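Local structure of ProQ/FinO domain-containing protein (Neisseria meningitidis, 3MW6) at residues 24-29 with 60-65; 88-93 with 99-104. The protein probably binds RNA as a member of the ProQ/FinO family of RNA chaperones. All blocks are in the same frame, centred on the assembly; numbering follows the deposited sequence.

Contact 1 and contact 2 lie on opposite sides of the chain's centre, their own centres about 27 Å apart, and have no secondary-structure element in common. Each is partly buried. Contact 1 ties helix 23-37 to the turn leading into helix 64-76 through one buried glutamine, and no other subunit touches it. Contact 2 joins the two strands of the beta hairpin, 89-91 and 97-100; its exposed side carries a weak lysine-glutamate pair, whereas its buried side holds an arginine that also reaches the second subunit. Side-chain amide bonding thus dominates the contact of helix and turn, and backbone pairing the hairpin.

Contact 1: residues 24-29 with 60-65; sequences KKQTEM and PQYDAA
Gln26 of helix 23-37 carries the polar part of this contact by holding both the backbone and the side chain of Asp63. Its OE1 accepts the backbone N-H of Asp63, with OE1 to N at 2.6 Å and the bond almost straight at 173°. The amide N of the same side chain donates to the carboxylate, Gln26 NE2 lying 2.8 Å from Asp63 OD2. This second bond is more bent, and it meets OD2 from above the carboxylate plane, with the two flat groups turned 43° against each other. CG of Gln26 stands anti to the backbone N (chi1 -174°) and the chain runs extended from there, which carries the amide across to the turn ahead of helix 64-76. Two helical parts of the ProQ/FinO-family domain are joined in this way.

Van der Waals contacts with Tyr62 adjoin these bonds. Gln26 OE1 also sits close to the backbone of Tyr62, 3.2 Å from its CA, and comes to the edge of the phenol ring near its plane. Gln26 CG passes 3.9 Å from Tyr62 CD1, the two side chains running past each other in opposite directions. One turn further along the helix, selenomethionine Met29 crosses the far end of the tyrosine at about a right angle, its CB 4.2 Å from Tyr62 CE1. On the turn itself, Gln61 CG lies over one face of the ring, toward its rim.

Beyond the two segments, Gln26 NE2 also donates to Thr20 O, and Gln26 packs on Leu66, while Tyr62 reaches Ile67 of helix 64-76. Asp63 occupies the N-cap position of that helix, but its side chain makes no capping bond. The buried amide therefore has a defined flip, since its oxygen accepts a backbone N-H while its nitrogen serves two acceptors.

Contact 2: residues 88-93 with 99-104; sequences GKRFDL and GEVTPE
Arg90 keeps its CG anti to the carbonyl carbon (chi1 -64°) and its chain extended as far as NE, so that the side chain runs across the backbone of Glu100; Glu100, by contrast, bends at chi2 (-88°) and sends its carboxylate toward Lys89. These residues belong to the antiparallel beta hairpin of strands 89-91 and 97-100, where Lys89 and Glu100 form a non-hydrogen-bonded pair. The backbone bonds fall on either side of this pair: Val101 N donates to Gly88 O at 2.9 Å, and Arg90 N to Gly99 O at 3.1 Å.

On the exposed side, Lys89 and Glu100 lie alongside each other and point the same way. Their salt bridge is weak, with Lys89 NZ 3.4 Å from Glu100 OE1, and Lys89 CD rests against Gly99 O.

The buried side belongs to Arg90 and Val101, whose side chains cross at about a right angle. Val101 CG2 lies over one face of the guanidinium, 4.1 Å from Arg90 NH2, and both residues pack on Leu84 of helix 78-86. The guanidinium is held by several partners at once: NH1 donates to Leu47 O and NH2 pairs with Glu105. NH1 also forms a salt bridge with Glu104 of the second subunit, and Glu104 of this chain pairs in turn with Arg90 of that subunit, making the hairpin part of the dimer interface. Arg90 NE bonds within the hairpin, to Glu100 O at 3.0 Å, with that oxygen at the guanidinium edge, in its plane, while NE itself stands above the carbonyl plane, 62° out of it.

Contact 1: residues 24-29 with 60-65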
loop_
_atom_site.group_PDB
_atom_site.type_symbol
_atom_site.label_atom_id
_atom_site.label_comp_id
_atom_site.label_asym_id
_atom_site.label_seq_id
_atom_site.Cartn_x
_atom_site.Cartn_y
_atom_site.Cartn_z
ATOM N N LYS A 24 21.526 9.045 11.900
ATOM C CA LYS A 24 21.351 9.839 10.691
ATOM C C LYS A 24 22.271 9.330 9.574
ATOM O O LYS A 24 21.874 9.235 8.411
ATOM C CB LYS A 24 21.642 11.313 10.973
ATOM C CG LYS A 24 21.991 12.101 9.725
ATOM C CD LYS A 24 22.132 13.582 10.010
ATOM C CE LYS A 24 22.203 14.371 8.710
ATOM N NZ LYS A 24 21.970 15.825 8.932
ATOM N N LYS A 25 23.505 8.998 9.934
ATOM C CA LYS A 25 24.461 8.526 8.948
ATOM C C LYS A 25 24.122 7.104 8.488
ATOM O O LYS A 25 24.163 6.819 7.289
ATOM C CB LYS A 25 25.889 8.628 9.484
ATOM C CG LYS A 25 26.964 8.157 8.504
ATOM C CD LYS A 25 27.046 9.032 7.255
ATOM C CE LYS A 25 28.132 8.509 6.307
ATOM N NZ LYS A 25 28.437 9.437 5.175
ATOM N N GLN A 26 23.754 6.223 9.421
ATOM C CA GLN A 26 23.316 4.879 9.023
ATOM C C GLN A 26 22.108 4.918 8.070
ATOM O O GLN A 26 22.008 4.109 7.142
ATOM C CB GLN A 26 23.008 3.977 10.225
ATOM C CG GLN A 26 22.704 2.550 9.764
ATOM C CD GLN A 26 22.561 1.538 10.888
ATOM O OE1 GLN A 26 22.034 0.442 10.670
ATOM N NE2 GLN A 26 23.040 1.884 12.095
ATOM N N THR A 27 21.200 5.867 8.300
ATOM C CA THR A 27 20.002 6.024 7.462
ATOM C C THR A 27 20.303 6.465 6.020
ATOM O O THR A 27 19.705 5.958 5.074
ATOM C CB THR A 27 18.998 6.992 8.097
ATOM O OG1 THR A 27 18.650 6.508 9.401
ATOM C CG2 THR A 27 17.742 7.093 7.245
ATOM N N GLU A 28 21.226 7.403 5.850
ATOM C CA GLU A 28 21.662 7.757 4.512
ATOM C C GLU A 28 22.342 6.564 3.844
ATOM O O GLU A 28 22.114 6.299 2.666
ATOM C CB GLU A 28 22.612 8.948 4.546
ATOM C CG GLU A 28 21.921 10.260 4.814
ATOM C CD GLU A 28 22.865 11.301 5.371
ATOM O OE1 GLU A 28 24.079 11.014 5.445
ATOM O OE2 GLU A 28 22.394 12.400 5.744
HETATM N N MSE A 29 23.171 5.841 4.590
HETATM C CA MSE A 29 23.913 4.728 4.000
HETATM C C MSE A 29 22.960 3.639 3.513
HETATM O O MSE A 29 23.199 3.012 2.469
HETATM C CB MSE A 29 24.924 4.129 4.993
HETATM C CG MSE A 29 26.120 5.019 5.357
HETATM SE SE MSE A 29 27.005 4.437 7.020
HETATM C CE MSE A 29 27.945 2.860 6.316
ATOM N N PRO A 60 22.341 -7.549 6.927
ATOM C CA PRO A 60 22.601 -7.720 8.361
ATOM C C PRO A 60 23.559 -6.655 8.904
ATOM O O PRO A 60 23.639 -6.466 10.117
ATOM C CB PRO A 60 23.210 -9.124 8.449
ATOM C CG PRO A 60 23.743 -9.398 7.079
ATOM C CD PRO A 60 22.826 -8.685 6.129
ATOM N N GLN A 61 24.252 -5.954 8.015
ATOM C CA GLN A 61 25.199 -4.916 8.435
ATOM C C GLN A 61 24.524 -3.622 8.903
ATOM O O GLN A 61 25.201 -2.636 9.194
ATOM C CB GLN A 61 26.215 -4.606 7.319
ATOM C CG GLN A 61 25.651 -3.891 6.099
ATOM C CD GLN A 61 24.989 -4.836 5.106
ATOM O OE1 GLN A 61 24.244 -5.744 5.482
ATOM N NE2 GLN A 61 25.265 -4.626 3.832
ATOM N N TYR A 62 23.193 -3.638 8.966
ATOM C CA TYR A 62 22.401 -2.457 9.271
ATOM C C TYR A 62 21.283 -2.810 10.247
ATOM O O TYR A 62 20.784 -3.939 10.244
ATOM C CB TYR A 62 21.783 -1.869 7.991
ATOM C CG TYR A 62 22.766 -1.278 7.006
ATOM C CD1 TYR A 62 23.703 -0.326 7.403
ATOM C CD2 TYR A 62 22.736 -1.651 5.663
ATOM C CE1 TYR A 62 24.602 0.226 6.480
ATOM C CE2 TYR A 62 23.608 -1.104 4.738
ATOM C CZ TYR A 62 24.540 -0.170 5.147
ATOM O OH TYR A 62 25.403 0.361 4.213
ATOM N N ASP A 63 20.885 -1.837 11.065
ATOM C CA ASP A 63 19.849 -2.040 12.080
ATOM C C ASP A 63 18.479 -2.195 11.451
ATOM O O ASP A 63 18.064 -1.344 10.659
ATOM C CB ASP A 63 19.828 -0.863 13.064
ATOM C CG ASP A 63 21.113 -0.760 13.865
ATOM O OD1 ASP A 63 21.581 -1.804 14.360
ATOM O OD2 ASP A 63 21.660 0.355 13.999
ATOM N N ALA A 64 17.783 -3.276 11.803
ATOM C CA ALA A 64 16.433 -3.539 11.290
ATOM C C ALA A 64 15.511 -2.339 11.439
ATOM O O ALA A 64 14.655 -2.100 10.594
ATOM C CB ALA A 64 15.813 -4.752 11.976
ATOM N N ALA A 65 15.673 -1.580 12.515
ATOM C CA ALA A 65 14.765 -0.466 12.751
ATOM C C ALA A 65 14.995 0.664 11.760
ATOM O O ALA A 65 14.049 1.312 11.334
ATOM C CB ALA A 65 14.866 0.047 14.197
#

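Contact 2: residues 88-93 with 99-104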
loop_
_atom_site.group_PDB
_atom_site.type_symbol
_atom_site.label_atom_id
_atom_site.label_comp_id
_atom_site.label_asym_id
_atom_site.label_seq_id
_atom_site.Cartn_x
_atom_site.Cartn_y
_atom_site.Cartn_z
ATOM N N GLY A 88 -1.080 -3.034 -11.340
ATOM C CA GLY A 88 -0.395 -4.198 -11.902
ATOM C C GLY A 88 0.372 -4.965 -10.839
ATOM O O GLY A 88 0.034 -4.882 -9.660
ATOM N N LYS A 89 1.418 -5.682 -11.247
ATOM C CA LYS A 89 2.116 -6.632 -10.372
ATOM C C LYS A 89 3.002 -5.980 -9.320
ATOM O O LYS A 89 3.491 -4.867 -9.497
ATOM C CB LYS A 89 2.992 -7.572 -11.213
ATOM C CG LYS A 89 2.220 -8.509 -12.125
ATOM C CD LYS A 89 1.718 -9.669 -11.316
ATOM C CE LYS A 89 1.021 -10.688 -12.183
ATOM N NZ LYS A 89 0.632 -11.862 -11.358
ATOM N N ARG A 90 3.216 -6.692 -8.224
ATOM C CA ARG A 90 4.250 -6.317 -7.280
ATOM C C ARG A 90 5.522 -7.128 -7.525
ATOM O O ARG A 90 5.476 -8.217 -8.100
ATOM C CB ARG A 90 3.759 -6.514 -5.851
ATOM C CG ARG A 90 2.600 -5.622 -5.477
ATOM C CD ARG A 90 2.133 -5.870 -4.025
ATOM N NE ARG A 90 1.090 -4.912 -3.696
ATOM C CZ ARG A 90 1.324 -3.746 -3.112
ATOM N NH1 ARG A 90 2.559 -3.402 -2.775
ATOM N NH2 ARG A 90 0.329 -2.919 -2.872
ATOM N N PHE A 91 6.653 -6.594 -7.077
ATOM C CA PHE A 91 7.958 -7.159 -7.400
ATOM C C PHE A 91 8.773 -7.437 -6.138
ATOM O O PHE A 91 8.749 -6.636 -5.203
ATOM C CB PHE A 91 8.728 -6.185 -8.300
ATOM C CG PHE A 91 8.135 -6.025 -9.667
ATOM C CD1 PHE A 91 8.745 -6.594 -10.774
ATOM C CD2 PHE A 91 6.955 -5.309 -9.847
ATOM C CE1 PHE A 91 8.196 -6.461 -12.043
ATOM C CE2 PHE A 91 6.396 -5.170 -11.101
ATOM C CZ PHE A 91 7.025 -5.743 -12.215
ATOM N N ASP A 92 9.497 -8.561 -6.105
ATOM C CA ASP A 92 10.357 -8.876 -4.954
ATOM C C ASP A 92 11.748 -8.279 -5.147
ATOM O O ASP A 92 11.976 -7.568 -6.134
ATOM C CB ASP A 92 10.410 -10.383 -4.662
ATOM C CG ASP A 92 11.032 -11.190 -5.792
ATOM O OD1 ASP A 92 10.763 -12.413 -5.851
ATOM O OD2 ASP A 92 11.769 -10.614 -6.629
ATOM N N LEU A 93 12.659 -8.525 -4.206
ATOM C CA LEU A 93 14.016 -7.965 -4.292
ATOM C C LEU A 93 14.746 -8.345 -5.567
ATOM O O LEU A 93 15.674 -7.650 -5.978
ATOM C CB LEU A 93 14.877 -8.378 -3.093
ATOM C CG LEU A 93 14.569 -7.614 -1.815
ATOM C CD1 LEU A 93 15.603 -7.917 -0.718
ATOM C CD2 LEU A 93 14.514 -6.120 -2.116
ATOM N N GLY A 99 2.852 -11.300 -6.321
ATOM C CA GLY A 99 1.613 -10.675 -5.901
ATOM C C GLY A 99 1.222 -9.541 -6.835
ATOM O O GLY A 99 1.793 -9.398 -7.920
ATOM N N GLU A 100 0.259 -8.727 -6.413
ATOM C CA GLU A 100 -0.185 -7.587 -7.215
ATOM C C GLU A 100 -0.749 -6.435 -6.369
ATOM O O GLU A 100 -0.891 -6.550 -5.146
ATOM C CB GLU A 100 -1.216 -8.021 -8.257
ATOM C CG GLU A 100 -2.311 -8.942 -7.720
ATOM C CD GLU A 100 -1.924 -10.424 -7.790
ATOM O OE1 GLU A 100 -1.307 -10.844 -8.800
ATOM O OE2 GLU A 100 -2.247 -11.172 -6.839
ATOM N N VAL A 101 -1.047 -5.317 -7.030
ATOM C CA VAL A 101 -1.742 -4.223 -6.381
ATOM C C VAL A 101 -3.219 -4.528 -6.512
ATOM O O VAL A 101 -3.699 -4.733 -7.614
ATOM C CB VAL A 101 -1.416 -2.867 -7.028
ATOM C CG1 VAL A 101 -2.212 -1.723 -6.336
ATOM C CG2 VAL A 101 0.076 -2.592 -6.930
ATOM N N THR A 102 -3.928 -4.604 -5.387
ATOM C CA THR A 102 -5.368 -4.900 -5.390
ATOM C C THR A 102 -6.161 -3.697 -5.878
ATOM O O THR A 102 -5.688 -2.551 -5.806
ATOM C CB THR A 102 -5.892 -5.209 -3.954
ATOM O OG1 THR A 102 -5.630 -4.076 -3.116
ATOM C CG2 THR A 102 -5.208 -6.442 -3.350
ATOM N N PRO A 103 -7.394 -3.933 -6.335
ATOM C CA PRO A 103 -8.226 -2.780 -6.708
ATOM C C PRO A 103 -8.368 -1.763 -5.580
ATOM O O PRO A 103 -8.315 -0.565 -5.858
ATOM C CB PRO A 103 -9.573 -3.413 -7.068
ATOM C CG PRO A 103 -9.215 -4.810 -7.507
ATOM C CD PRO A 103 -8.054 -5.221 -6.618
ATOM N N GLU A 104 -8.497 -2.216 -4.332
ATOM C CA GLU A 104 -8.643 -1.281 -3.215
ATOM C C GLU A 104 -7.389 -0.439 -2.988
ATOM O O GLU A 104 -7.479 0.775 -2.797
ATOM C CB GLU A 104 -9.076 -2.005 -1.910
ATOM C CG GLU A 104 -8.680 -1.258 -0.624
ATOM C CD GLU A 104 -8.847 -2.103 0.668
ATOM O OE1 GLU A 104 -9.940 -2.649 0.909
ATOM O OE2 GLU A 104 -7.882 -2.200 1.449
#